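Local coordinates for protein homoaconitase small subunit (Methanocaldococcus jannaschii, PDB 2PKP) that forms the small subunit of methanogen homoaconitase, the hydro-lyase that interconverts (R)-homocitrate and homoisocitrate through cis-homoaconitate on the way to 2-oxosuberate, at residues A7-G11 against F45-V49; Y31-C37 against I72-C77; I96-P102 against I146-L152. All blocks are in the same frame, centred on the assembly; numbering follows the deposited sequence.

Contact 1 (A7-G11 against F45-V49); sequences AHKFG and FPKKV
F45 turns the CE1 edge of its ring to a face of H8 and takes the edge of F10 on its own face. F45 CE1 stands 3.6 Å from H8 CG, and with the planes at 80° and the centroids 5.2 Å apart the pair is T-shaped. The neighbouring CD1 of F45 lies 3.8 Å from CZ of F10, near the plane of the F10 ring. This second pair is offset edge-to-face, with the planes at 62°.

CG of F45 lies anti to the backbone N (chi1 -175°), which carries the ring away from the short helix 45-48 toward the strand. V49 covers one face of the ring near its rim with CB, 3.7 Å above the plane. F45 O accepts from both K48 N and V49 N, closing the helical turn. On the strand side, H8 and F10 can meet the same ring because they are two residues apart, while K9 between them bonds through NZ to T107 O and I110 O. Backbone bonds of H8 and F10 to strand 54-57 fix their spacing, and I55 touches both phenylalanines. Flat aromatic rings suit this place, for each can offer a face or an edge to the next; H8, F10 and F45 form an aromatic cluster that packs helix 45-48 against the end of strand 2-9 in the central sheet.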
ATOM      1  N   ALA A   7       0.900 -11.634 -10.102  1.00 11.60           N
ATOM      2  CA  ALA A   7       2.328 -11.888 -10.197  1.00 14.17           C
ATOM      3  C   ALA A   7       2.868 -11.642 -11.606  1.00 14.01           C
ATOM      4  O   ALA A   7       2.262 -12.051 -12.590  1.00 12.83           O
ATOM      5  CB  ALA A   7       2.612 -13.326  -9.784  1.00  8.83           C
ATOM      6  N   HIS A   8       4.005 -10.963 -11.697  1.00 15.15           N
ATOM      7  CA  HIS A   8       4.636 -10.718 -12.991  1.00 15.92           C
ATOM      8  C   HIS A   8       5.950 -11.466 -12.868  1.00 15.20           C
ATOM      9  O   HIS A   8       6.850 -11.046 -12.140  1.00 13.76           O
ATOM     10  CB  HIS A   8       4.859  -9.223 -13.221  1.00 16.17           C
ATOM     11  CG  HIS A   8       3.585  -8.441 -13.333  1.00 16.47           C
ATOM     12  ND1 HIS A   8       2.941  -7.901 -12.238  1.00 19.60           N
ATOM     13  CD2 HIS A   8       2.812  -8.151 -14.405  1.00 14.43           C
ATOM     14  CE1 HIS A   8       1.829  -7.311 -12.633  1.00 17.06           C
ATOM     15  NE2 HIS A   8       1.724  -7.448 -13.942  1.00 20.19           N
ATOM     16  N   LYS A   9       6.036 -12.593 -13.566  1.00 14.10           N
ATOM     17  CA  LYS A   9       7.200 -13.455 -13.479  1.00 15.44           C
ATOM     18  C   LYS A   9       8.345 -13.221 -14.458  1.00 15.52           C
ATOM     19  O   LYS A   9       8.143 -13.062 -15.659  1.00 16.34           O
ATOM     20  CB  LYS A   9       6.764 -14.919 -13.565  1.00 14.40           C
ATOM     21  CG  LYS A   9       7.929 -15.860 -13.360  1.00 16.34           C
ATOM     22  CD  LYS A   9       7.518 -17.292 -13.143  1.00 25.56           C
ATOM     23  CE  LYS A   9       8.712 -18.085 -12.597  1.00 24.22           C
ATOM     24  NZ  LYS A   9       8.367 -19.487 -12.297  1.00 25.03           N
ATOM     25  N   PHE A  10       9.553 -13.235 -13.910  1.00 18.02           N
ATOM     26  CA  PHE A  10      10.782 -13.043 -14.667  1.00 15.69           C
ATOM     27  C   PHE A  10      11.745 -14.178 -14.303  1.00 17.31           C
ATOM     28  O   PHE A  10      11.511 -14.908 -13.332  1.00 16.90           O
ATOM     29  CB  PHE A  10      11.391 -11.690 -14.309  1.00 17.90           C
ATOM     30  CG  PHE A  10      10.502 -10.528 -14.643  1.00 20.89           C
ATOM     31  CD1 PHE A  10      10.603  -9.885 -15.875  1.00 21.58           C
ATOM     32  CD2 PHE A  10       9.548 -10.082 -13.733  1.00 19.68           C
ATOM     33  CE1 PHE A  10       9.767  -8.813 -16.197  1.00 21.44           C
ATOM     34  CE2 PHE A  10       8.704  -9.012 -14.043  1.00 20.00           C
ATOM     35  CZ  PHE A  10       8.813  -8.375 -15.275  1.00 19.91           C
ATOM     36  N   GLY A  11      12.822 -14.321 -15.077  1.00 14.75           N
ATOM     37  CA  GLY A  11      13.782 -15.384 -14.827  1.00 14.94           C
ATOM     38  C   GLY A  11      14.919 -15.074 -13.873  1.00 16.44           C
ATOM     39  O   GLY A  11      14.769 -14.304 -12.921  1.00 16.51           O
ATOM     40  N   PHE A  45       5.809  -4.070 -19.342  1.00 32.81           N
ATOM     41  CA  PHE A  45       5.567  -4.071 -17.895  1.00 28.21           C
ATOM     42  C   PHE A  45       4.912  -2.800 -17.350  1.00 28.11           C
ATOM     43  O   PHE A  45       3.885  -2.866 -16.684  1.00 24.65           O
ATOM     44  CB  PHE A  45       6.871  -4.315 -17.123  1.00 26.71           C
ATOM     45  CG  PHE A  45       6.675  -4.439 -15.635  1.00 20.06           C
ATOM     46  CD1 PHE A  45       6.185  -5.615 -15.082  1.00 18.55           C
ATOM     47  CD2 PHE A  45       6.930  -3.362 -14.794  1.00 18.90           C
ATOM     48  CE1 PHE A  45       5.946  -5.713 -13.711  1.00 19.39           C
ATOM     49  CE2 PHE A  45       6.693  -3.452 -13.420  1.00 16.25           C
ATOM     50  CZ  PHE A  45       6.200  -4.631 -12.882  1.00 14.39           C
ATOM     51  N   PRO A  46       5.500  -1.625 -17.625  1.00 29.19           N
ATOM     52  CA  PRO A  46       4.924  -0.370 -17.127  1.00 30.44           C
ATOM     53  C   PRO A  46       3.441  -0.188 -17.458  1.00 32.65           C
ATOM     54  O   PRO A  46       2.703   0.443 -16.703  1.00 31.81           O
ATOM     55  CB  PRO A  46       5.796   0.696 -17.793  1.00 30.72           C
ATOM     56  CG  PRO A  46       7.103   0.010 -17.962  1.00 26.86           C
ATOM     57  CD  PRO A  46       6.681  -1.351 -18.460  1.00 29.45           C
ATOM     58  N   LYS A  47       3.012  -0.747 -18.586  1.00 33.85           N
ATOM     59  CA  LYS A  47       1.621  -0.635 -19.022  1.00 36.74           C
ATOM     60  C   LYS A  47       0.715  -1.752 -18.498  1.00 35.50           C
ATOM     61  O   LYS A  47      -0.509  -1.637 -18.561  1.00 34.64           O
ATOM     62  CB  LYS A  47       1.560  -0.610 -20.555  1.00 38.85           C
ATOM     63  CG  LYS A  47       2.439   0.457 -21.202  1.00 44.83           C
ATOM     64  CD  LYS A  47       1.996   1.866 -20.825  1.00 47.67           C
ATOM     65  CE  LYS A  47       2.897   2.913 -21.463  1.00 51.59           C
ATOM     66  NZ  LYS A  47       2.390   4.301 -21.251  1.00 54.04           N
ATOM     67  N   LYS A  48       1.312  -2.827 -17.987  1.00 33.23           N
ATOM     68  CA  LYS A  48       0.545  -3.960 -17.463  1.00 32.89           C
ATOM     69  C   LYS A  48       0.408  -3.942 -15.941  1.00 32.28           C
ATOM     70  O   LYS A  48      -0.624  -4.338 -15.399  1.00 32.58           O
ATOM     71  CB  LYS A  48       1.206  -5.290 -17.844  1.00 34.92           C
ATOM     72  CG  LYS A  48       1.358  -5.571 -19.325  1.00 42.02           C
ATOM     73  CD  LYS A  48       2.193  -6.834 -19.523  1.00 46.96           C
ATOM     74  CE  LYS A  48       2.356  -7.195 -20.995  1.00 50.18           C
ATOM     75  NZ  LYS A  48       3.290  -8.345 -21.188  1.00 50.68           N
ATOM     76  N   VAL A  49       1.459  -3.497 -15.258  1.00 29.33           N
ATOM     77  CA  VAL A  49       1.474  -3.474 -13.800  1.00 27.45           C
ATOM     78  C   VAL A  49       0.404  -2.589 -13.164  1.00 27.06           C
ATOM     79  O   VAL A  49       0.063  -1.525 -13.682  1.00 25.47           O
ATOM     80  CB  VAL A  49       2.861  -3.036 -13.269  1.00 26.05           C
ATOM     81  CG1 VAL A  49       3.137  -1.590 -13.648  1.00 27.22           C
ATOM     82  CG2 VAL A  49       2.922  -3.215 -11.764  1.00 29.81           C
TER

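Contact 2 (Y31-C37 against I72-C77); sequences YELASHC and IAIKYC
The ring of Y31 carries an edge of Y76 on one face: Y76 CD2 stands 3.6 Å above its plane, over the centre. Y31 in turn lies at the edge of the Y76 ring. The planes stand at 86° with centroids 5.0 Å apart, a T-shaped stack. In Y31, CG lies anti to the carbonyl carbon (chi1 -76°), which lets the ring lean across to Y76. The same ring makes a cation-pi contact with K158 of the second subunit, and an alanine here would probably leave the Y76 edge without its aromatic face and that lysine without its pi partner.

Next to the tyrosine pair the two backbones come very close, with A34 CA and A73 CA only 3.9 Å apart. Alanine suits both positions, its single methyl fitting where the backbones are this close. A34 CA makes a C-H...O contact of 3.4 Å with A73 O, and A34 CB rests 3.5 Å from Y76 CB. C77 SG fits beside C37 CB at 3.5 Å, while C37 SG packs on I74 CG1 at 3.8 Å. L33 CD1 also meets I72 CG2. This is close packing of the ends of helices 30-34 and 68-75 beside the YLRT motif: L33 touches T27, and its side chain is about 8 Å from that of R26, the residue critical for substrate specificity.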
ATOM      1  N   TYR A  31       8.395   8.668 -10.001  1.00 44.39           N
ATOM      2  CA  TYR A  31       7.341   8.176 -10.875  1.00 45.78           C
ATOM      3  C   TYR A  31       7.879   8.096 -12.297  1.00 46.77           C
ATOM      4  O   TYR A  31       7.447   7.258 -13.089  1.00 47.49           O
ATOM      5  CB  TYR A  31       6.128   9.106 -10.823  1.00 47.32           C
ATOM      6  CG  TYR A  31       5.301   8.961  -9.566  1.00 47.40           C
ATOM      7  CD1 TYR A  31       4.588   7.789  -9.313  1.00 48.24           C
ATOM      8  CD2 TYR A  31       5.234   9.989  -8.626  1.00 47.70           C
ATOM      9  CE1 TYR A  31       3.829   7.644  -8.157  1.00 49.88           C
ATOM     10  CE2 TYR A  31       4.475   9.855  -7.464  1.00 47.27           C
ATOM     11  CZ  TYR A  31       3.776   8.678  -7.238  1.00 49.59           C
ATOM     12  OH  TYR A  31       3.026   8.527  -6.094  1.00 52.68           O
ATOM     13  N   GLU A  32       8.827   8.976 -12.612  1.00 47.61           N
ATOM     14  CA  GLU A  32       9.444   8.998 -13.932  1.00 47.96           C
ATOM     15  C   GLU A  32      10.248   7.712 -14.070  1.00 42.46           C
ATOM     16  O   GLU A  32      10.286   7.092 -15.133  1.00 39.88           O
ATOM     17  CB  GLU A  32      10.370  10.209 -14.061  1.00 55.67           C
ATOM     18  CG  GLU A  32      10.818  10.517 -15.484  1.00 66.55           C
ATOM     19  CD  GLU A  32       9.663  10.912 -16.388  1.00 72.82           C
ATOM     20  OE1 GLU A  32       8.895  11.824 -16.010  1.00 78.28           O
ATOM     21  OE2 GLU A  32       9.528  10.318 -17.478  1.00 78.02           O
ATOM     22  N   LEU A  33      10.896   7.322 -12.979  1.00 37.32           N
ATOM     23  CA  LEU A  33      11.686   6.102 -12.949  1.00 32.83           C
ATOM     24  C   LEU A  33      10.750   4.904 -13.039  1.00 30.39           C
ATOM     25  O   LEU A  33      11.002   3.955 -13.779  1.00 31.45           O
ATOM     26  CB  LEU A  33      12.488   6.030 -11.646  1.00 33.40           C
ATOM     27  CG  LEU A  33      13.671   6.997 -11.518  1.00 31.60           C
ATOM     28  CD1 LEU A  33      14.230   6.957 -10.099  1.00 29.98           C
ATOM     29  CD2 LEU A  33      14.745   6.615 -12.534  1.00 27.23           C
ATOM     30  N   ALA A  34       9.658   4.968 -12.287  1.00 27.05           N
ATOM     31  CA  ALA A  34       8.679   3.891 -12.257  1.00 24.61           C
ATOM     32  C   ALA A  34       8.084   3.613 -13.634  1.00 24.10           C
ATOM     33  O   ALA A  34       7.795   2.467 -13.966  1.00 21.89           O
ATOM     34  CB  ALA A  34       7.574   4.225 -11.260  1.00 26.47           C
ATOM     35  N   SER A  35       7.915   4.655 -14.443  1.00 23.54           N
ATOM     36  CA  SER A  35       7.342   4.489 -15.772  1.00 25.11           C
ATOM     37  C   SER A  35       8.206   3.615 -16.687  1.00 24.11           C
ATOM     38  O   SER A  35       7.771   3.214 -17.766  1.00 25.96           O
ATOM     39  CB  SER A  35       7.103   5.860 -16.417  1.00 26.35           C
ATOM     40  OG  SER A  35       8.323   6.541 -16.640  1.00 36.24           O
ATOM     41  N   HIS A  36       9.427   3.317 -16.264  1.00 23.68           N
ATOM     42  CA  HIS A  36      10.296   2.466 -17.069  1.00 23.76           C
ATOM     43  C   HIS A  36      10.790   1.251 -16.299  1.00 22.90           C
ATOM     44  O   HIS A  36      11.818   0.665 -16.626  1.00 24.82           O
ATOM     45  CB  HIS A  36      11.477   3.272 -17.614  1.00 23.65           C
ATOM     46  CG  HIS A  36      11.058   4.359 -18.555  1.00 25.56           C
ATOM     47  ND1 HIS A  36      10.816   5.649 -18.142  1.00 26.19           N
ATOM     48  CD2 HIS A  36      10.739   4.318 -19.872  1.00 23.15           C
ATOM     49  CE1 HIS A  36      10.363   6.358 -19.160  1.00 26.49           C
ATOM     50  NE2 HIS A  36      10.307   5.576 -20.222  1.00 27.94           N
ATOM     51  N   CYS A  37      10.031   0.870 -15.276  1.00 23.51           N
ATOM     52  CA  CYS A  37      10.378  -0.280 -14.461  1.00 21.45           C
ATOM     53  C   CYS A  37      10.362  -1.550 -15.307  1.00 21.61           C
ATOM     54  O   CYS A  37       9.407  -1.802 -16.042  1.00 21.97           O
ATOM     55  CB  CYS A  37       9.389  -0.414 -13.299  1.00 24.84           C
ATOM     56  SG  CYS A  37       9.822  -1.717 -12.124  1.00 18.65           S
ATOM     57  N   ILE A  72      13.446   2.139  -6.298  1.00 22.81           N
ATOM     58  CA  ILE A  72      12.495   3.243  -6.342  1.00 22.59           C
ATOM     59  C   ILE A  72      11.559   3.068  -7.542  1.00 20.56           C
ATOM     60  O   ILE A  72      10.385   3.422  -7.477  1.00 20.87           O
ATOM     61  CB  ILE A  72      13.229   4.607  -6.432  1.00 25.12           C
ATOM     62  CG1 ILE A  72      13.936   4.891  -5.100  1.00 26.22           C
ATOM     63  CG2 ILE A  72      12.246   5.727  -6.770  1.00 22.63           C
ATOM     64  CD1 ILE A  72      14.704   6.203  -5.072  1.00 30.72           C
ATOM     65  N   ALA A  73      12.088   2.506  -8.626  1.00 19.04           N
ATOM     66  CA  ALA A  73      11.308   2.267  -9.837  1.00 19.59           C
ATOM     67  C   ALA A  73      10.225   1.239  -9.544  1.00 17.86           C
ATOM     68  O   ALA A  73       9.092   1.366 -10.000  1.00 19.48           O
ATOM     69  CB  ALA A  73      12.213   1.762 -10.954  1.00 19.37           C
ATOM     70  N   ILE A  74      10.586   0.214  -8.778  1.00 18.15           N
ATOM     71  CA  ILE A  74       9.644  -0.831  -8.407  1.00 16.23           C
ATOM     72  C   ILE A  74       8.609  -0.277  -7.422  1.00 18.92           C
ATOM     73  O   ILE A  74       7.400  -0.366  -7.652  1.00 18.89           O
ATOM     74  CB  ILE A  74      10.384  -2.027  -7.757  1.00 16.90           C
ATOM     75  CG1 ILE A  74      11.349  -2.648  -8.775  1.00 16.07           C
ATOM     76  CG2 ILE A  74       9.378  -3.066  -7.264  1.00 14.54           C
ATOM     77  CD1 ILE A  74      12.283  -3.702  -8.192  1.00 14.82           C
ATOM     78  N   LYS A  75       9.095   0.314  -6.333  1.00 19.55           N
ATOM     79  CA  LYS A  75       8.223   0.874  -5.306  1.00 22.66           C
ATOM     80  C   LYS A  75       7.215   1.879  -5.861  1.00 24.84           C
ATOM     81  O   LYS A  75       6.048   1.884  -5.454  1.00 24.81           O
ATOM     82  CB  LYS A  75       9.064   1.532  -4.208  1.00 23.70           C
ATOM     83  CG  LYS A  75       8.261   2.176  -3.081  1.00 28.49           C
ATOM     84  CD  LYS A  75       9.202   2.884  -2.098  1.00 32.81           C
ATOM     85  CE  LYS A  75       8.468   3.512  -0.912  1.00 34.38           C
ATOM     86  NZ  LYS A  75       7.569   4.633  -1.309  1.00 36.57           N
ATOM     87  N   TYR A  76       7.645   2.719  -6.796  1.00 23.62           N
ATOM     88  CA  TYR A  76       6.726   3.706  -7.344  1.00 24.76           C
ATOM     89  C   TYR A  76       5.756   3.212  -8.413  1.00 24.35           C
ATOM     90  O   TYR A  76       5.038   4.006  -9.026  1.00 22.05           O
ATOM     91  CB  TYR A  76       7.491   4.947  -7.812  1.00 26.98           C
ATOM     92  CG  TYR A  76       7.814   5.856  -6.647  1.00 28.59           C
ATOM     93  CD1 TYR A  76       8.810   5.515  -5.729  1.00 29.43           C
ATOM     94  CD2 TYR A  76       7.068   7.011  -6.411  1.00 28.79           C
ATOM     95  CE1 TYR A  76       9.049   6.296  -4.606  1.00 31.10           C
ATOM     96  CE2 TYR A  76       7.297   7.800  -5.288  1.00 31.62           C
ATOM     97  CZ  TYR A  76       8.290   7.435  -4.390  1.00 33.36           C
ATOM     98  OH  TYR A  76       8.515   8.195  -3.267  1.00 38.22           O
ATOM     99  N   CYS A  77       5.729   1.898  -8.623  1.00 22.91           N
ATOM    100  CA  CYS A  77       4.789   1.282  -9.557  1.00 24.56           C
ATOM    101  C   CYS A  77       3.647   0.786  -8.684  1.00 24.69           C
ATOM    102  O   CYS A  77       2.655   0.249  -9.174  1.00 28.55           O
ATOM    103  CB  CYS A  77       5.411   0.083 -10.280  1.00 24.44           C
ATOM    104  SG  CYS A  77       6.308   0.477 -11.782  1.00 27.83           S
TER

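Contact 3 (I96-P102 against I146-L152); sequences INVGLIP and ILAAGGL
I96 and L147 meet at about a right angle, CD1 of the isoleucine pressed against CD1 of the leucine at 3.5 Å, tighter than usual for two methyls. The other methyl of L147, CD2, touches both I96 CA and L100 O at 3.6 Å and also packs on I101, while CD1 touches P102 CD, so the forked leucine end meets four residues. I146 crosses I96 at about a right angle, its CG2 lying 3.8 Å from I96 CG2. N97 and L152 instead run side by side in the same direction, and OD1 of N97 lies alongside L152 CB at 3.6 Å.

Two helices end here, each in a Schellman motif: G99 and G150 take the positive phi values (87° and 89°) that glycine tolerates well. Helix 89-98 belongs to the beta-alpha-beta crossover from strand 81-84 to the parallel strand 101-104, and G99 begins its return to the sheet. G151, the N-cap of helix 152-164, lies 4.3 Å from G99, CA to CA. A CB on G99 would strike G150 O, and one on G151 would strike N97 O.

N97 O, in the last turn of helix 89-98, accepts the single hydrogen bond across the contact from L152 N, the first residue of helix 152-164, at 2.8 Å. The approach is from above the carbonyl plane, though the N-H points fairly straight at the oxygen (161°).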
ATOM      1  N   ILE A  96      15.101  -2.796   1.439  1.00 20.09           N
ATOM      2  CA  ILE A  96      14.740  -2.626   2.845  1.00 21.66           C
ATOM      3  C   ILE A  96      14.665  -1.141   3.198  1.00 22.40           C
ATOM      4  O   ILE A  96      13.702  -0.677   3.809  1.00 21.37           O
ATOM      5  CB  ILE A  96      15.789  -3.275   3.783  1.00 21.44           C
ATOM      6  CG1 ILE A  96      15.860  -4.787   3.547  1.00 21.50           C
ATOM      7  CG2 ILE A  96      15.446  -2.966   5.239  1.00 20.86           C
ATOM      8  CD1 ILE A  96      14.588  -5.530   3.888  1.00 19.71           C
ATOM      9  N   ASN A  97      15.687  -0.395   2.795  1.00 22.62           N
ATOM     10  CA  ASN A  97      15.745   1.027   3.104  1.00 25.00           C
ATOM     11  C   ASN A  97      14.683   1.934   2.487  1.00 24.87           C
ATOM     12  O   ASN A  97      14.490   3.047   2.968  1.00 24.73           O
ATOM     13  CB  ASN A  97      17.148   1.560   2.811  1.00 23.12           C
ATOM     14  CG  ASN A  97      18.188   0.988   3.764  1.00 27.24           C
ATOM     15  OD1 ASN A  97      17.886   0.695   4.924  1.00 29.22           O
ATOM     16  ND2 ASN A  97      19.416   0.841   3.289  1.00 28.82           N
ATOM     17  N   VAL A  98      13.997   1.479   1.436  1.00 24.04           N
ATOM     18  CA  VAL A  98      12.933   2.289   0.836  1.00 22.60           C
ATOM     19  C   VAL A  98      11.566   1.701   1.158  1.00 22.18           C
ATOM     20  O   VAL A  98      10.543   2.208   0.705  1.00 21.81           O
ATOM     21  CB  VAL A  98      13.042   2.403  -0.710  1.00 24.53           C
ATOM     22  CG1 VAL A  98      14.346   3.099  -1.098  1.00 24.43           C
ATOM     23  CG2 VAL A  98      12.929   1.029  -1.350  1.00 21.26           C
ATOM     24  N   GLY A  99      11.548   0.625   1.938  1.00 22.43           N
ATOM     25  CA  GLY A  99      10.280   0.009   2.298  1.00 23.90           C
ATOM     26  C   GLY A  99       9.754  -1.033   1.318  1.00 24.10           C
ATOM     27  O   GLY A  99       8.580  -1.398   1.367  1.00 25.81           O
ATOM     28  N   LEU A 100      10.612  -1.503   0.419  1.00 21.54           N
ATOM     29  CA  LEU A 100      10.213  -2.523  -0.557  1.00 21.70           C
ATOM     30  C   LEU A 100      10.564  -3.868   0.068  1.00 18.80           C
ATOM     31  O   LEU A 100      11.717  -4.111   0.415  1.00 20.43           O
ATOM     32  CB  LEU A 100      10.982  -2.331  -1.871  1.00 20.87           C
ATOM     33  CG  LEU A 100      10.716  -3.316  -3.011  1.00 21.97           C
ATOM     34  CD1 LEU A 100       9.239  -3.288  -3.389  1.00 18.77           C
ATOM     35  CD2 LEU A 100      11.595  -2.957  -4.211  1.00 17.95           C
ATOM     36  N   ILE A 101       9.576  -4.746   0.200  1.00 19.00           N
ATOM     37  CA  ILE A 101       9.793  -6.044   0.838  1.00 17.54           C
ATOM     38  C   ILE A 101      10.341  -7.171  -0.035  1.00 16.98           C
ATOM     39  O   ILE A 101       9.689  -7.633  -0.971  1.00 16.23           O
ATOM     40  CB  ILE A 101       8.490  -6.551   1.495  1.00 18.89           C
ATOM     41  CG1 ILE A 101       7.948  -5.490   2.454  1.00 18.60           C
ATOM     42  CG2 ILE A 101       8.759  -7.851   2.254  1.00 18.01           C
ATOM     43  CD1 ILE A 101       6.510  -5.740   2.894  1.00 24.46           C
ATOM     44  N   PRO A 102      11.554  -7.638   0.274  1.00 17.12           N
ATOM     45  CA  PRO A 102      12.161  -8.723  -0.494  1.00 15.75           C
ATOM     46  C   PRO A 102      11.756 -10.032   0.182  1.00 17.02           C
ATOM     47  O   PRO A 102      12.035 -10.243   1.366  1.00 16.58           O
ATOM     48  CB  PRO A 102      13.662  -8.463  -0.361  1.00 15.26           C
ATOM     49  CG  PRO A 102      13.774  -7.145   0.424  1.00 18.37           C
ATOM     50  CD  PRO A 102      12.521  -7.094   1.235  1.00 17.11           C
ATOM     51  N   ILE A 146      13.040  -1.763  10.052  1.00 28.57           N
ATOM     52  CA  ILE A 146      13.145  -0.695   9.069  1.00 26.80           C
ATOM     53  C   ILE A 146      11.981  -0.809   8.087  1.00 29.47           C
ATOM     54  O   ILE A 146      11.328   0.189   7.766  1.00 30.63           O
ATOM     55  CB  ILE A 146      14.489  -0.771   8.312  1.00 26.71           C
ATOM     56  CG1 ILE A 146      15.635  -0.470   9.286  1.00 25.14           C
ATOM     57  CG2 ILE A 146      14.493   0.209   7.142  1.00 20.91           C
ATOM     58  CD1 ILE A 146      17.025  -0.672   8.714  1.00 22.77           C
ATOM     59  N   LEU A 147      11.711  -2.029   7.627  1.00 27.00           N
ATOM     60  CA  LEU A 147      10.607  -2.261   6.702  1.00 28.10           C
ATOM     61  C   LEU A 147       9.286  -1.856   7.338  1.00 30.10           C
ATOM     62  O   LEU A 147       8.466  -1.180   6.715  1.00 29.68           O
ATOM     63  CB  LEU A 147      10.525  -3.738   6.301  1.00 29.74           C
ATOM     64  CG  LEU A 147      11.535  -4.261   5.277  1.00 33.07           C
ATOM     65  CD1 LEU A 147      11.307  -5.751   5.064  1.00 33.13           C
ATOM     66  CD2 LEU A 147      11.382  -3.502   3.962  1.00 32.09           C
ATOM     67  N   ALA A 148       9.080  -2.285   8.579  1.00 29.00           N
ATOM     68  CA  ALA A 148       7.857  -1.971   9.305  1.00 32.20           C
ATOM     69  C   ALA A 148       7.629  -0.460   9.356  1.00 32.80           C
ATOM     70  O   ALA A 148       6.493   0.009   9.293  1.00 35.19           O
ATOM     71  CB  ALA A 148       7.928  -2.540  10.720  1.00 32.33           C
ATOM     72  N   ALA A 149       8.711   0.301   9.464  1.00 32.17           N
ATOM     73  CA  ALA A 149       8.603   1.750   9.520  1.00 32.52           C
ATOM     74  C   ALA A 149       8.424   2.331   8.121  1.00 33.15           C
ATOM     75  O   ALA A 149       8.155   3.523   7.970  1.00 36.66           O
ATOM     76  CB  ALA A 149       9.842   2.349  10.188  1.00 30.16           C
ATOM     77  N   GLY A 150       8.580   1.490   7.103  1.00 32.21           N
ATOM     78  CA  GLY A 150       8.422   1.946   5.732  1.00 31.16           C
ATOM     79  C   GLY A 150       9.688   2.472   5.076  1.00 31.76           C
ATOM     80  O   GLY A 150       9.632   3.126   4.032  1.00 30.21           O
ATOM     81  N   GLY A 151      10.838   2.192   5.678  1.00 30.76           N
ATOM     82  CA  GLY A 151      12.084   2.666   5.104  1.00 30.01           C
ATOM     83  C   GLY A 151      13.021   3.224   6.153  1.00 29.87           C
ATOM     84  O   GLY A 151      12.609   3.498   7.281  1.00 29.68           O
ATOM     85  N   LEU A 152      14.283   3.402   5.778  1.00 28.66           N
ATOM     86  CA  LEU A 152      15.291   3.905   6.699  1.00 32.30           C
ATOM     87  C   LEU A 152      14.956   5.281   7.267  1.00 36.16           C
ATOM     88  O   LEU A 152      15.094   5.513   8.472  1.00 35.55           O
ATOM     89  CB  LEU A 152      16.651   3.948   6.007  1.00 31.36           C
ATOM     90  CG  LEU A 152      17.856   4.301   6.884  1.00 33.58           C
ATOM     91  CD1 LEU A 152      17.901   3.394   8.111  1.00 33.52           C
ATOM     92  CD2 LEU A 152      19.128   4.151   6.068  1.00 33.07           C
TER

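Overall arrangement
Along the chain, contacts 1 and 2 interleave, their segments alternating, whereas contact 3 opens only after both have closed. Contacts 1 and 2 have centres 12 Å apart and touch where F45 and P46 pack on the backbone of residues 35-37; helices 30-34 and 45-48 are consecutive. Contact 3 lies 16 Å from contact 2, joined to it by I74 against L100, and 22 Å from contact 1, on the opposite side of the chain's centre. Contacts 1 and 3 both reach the mixed sheet, at strands 2-9 and 101-104. Contact 2 joins helices 30-34 and 68-75, with the specificity motif beside it, whereas contacts 1 and 3 bring helical segments to strands of the sheet.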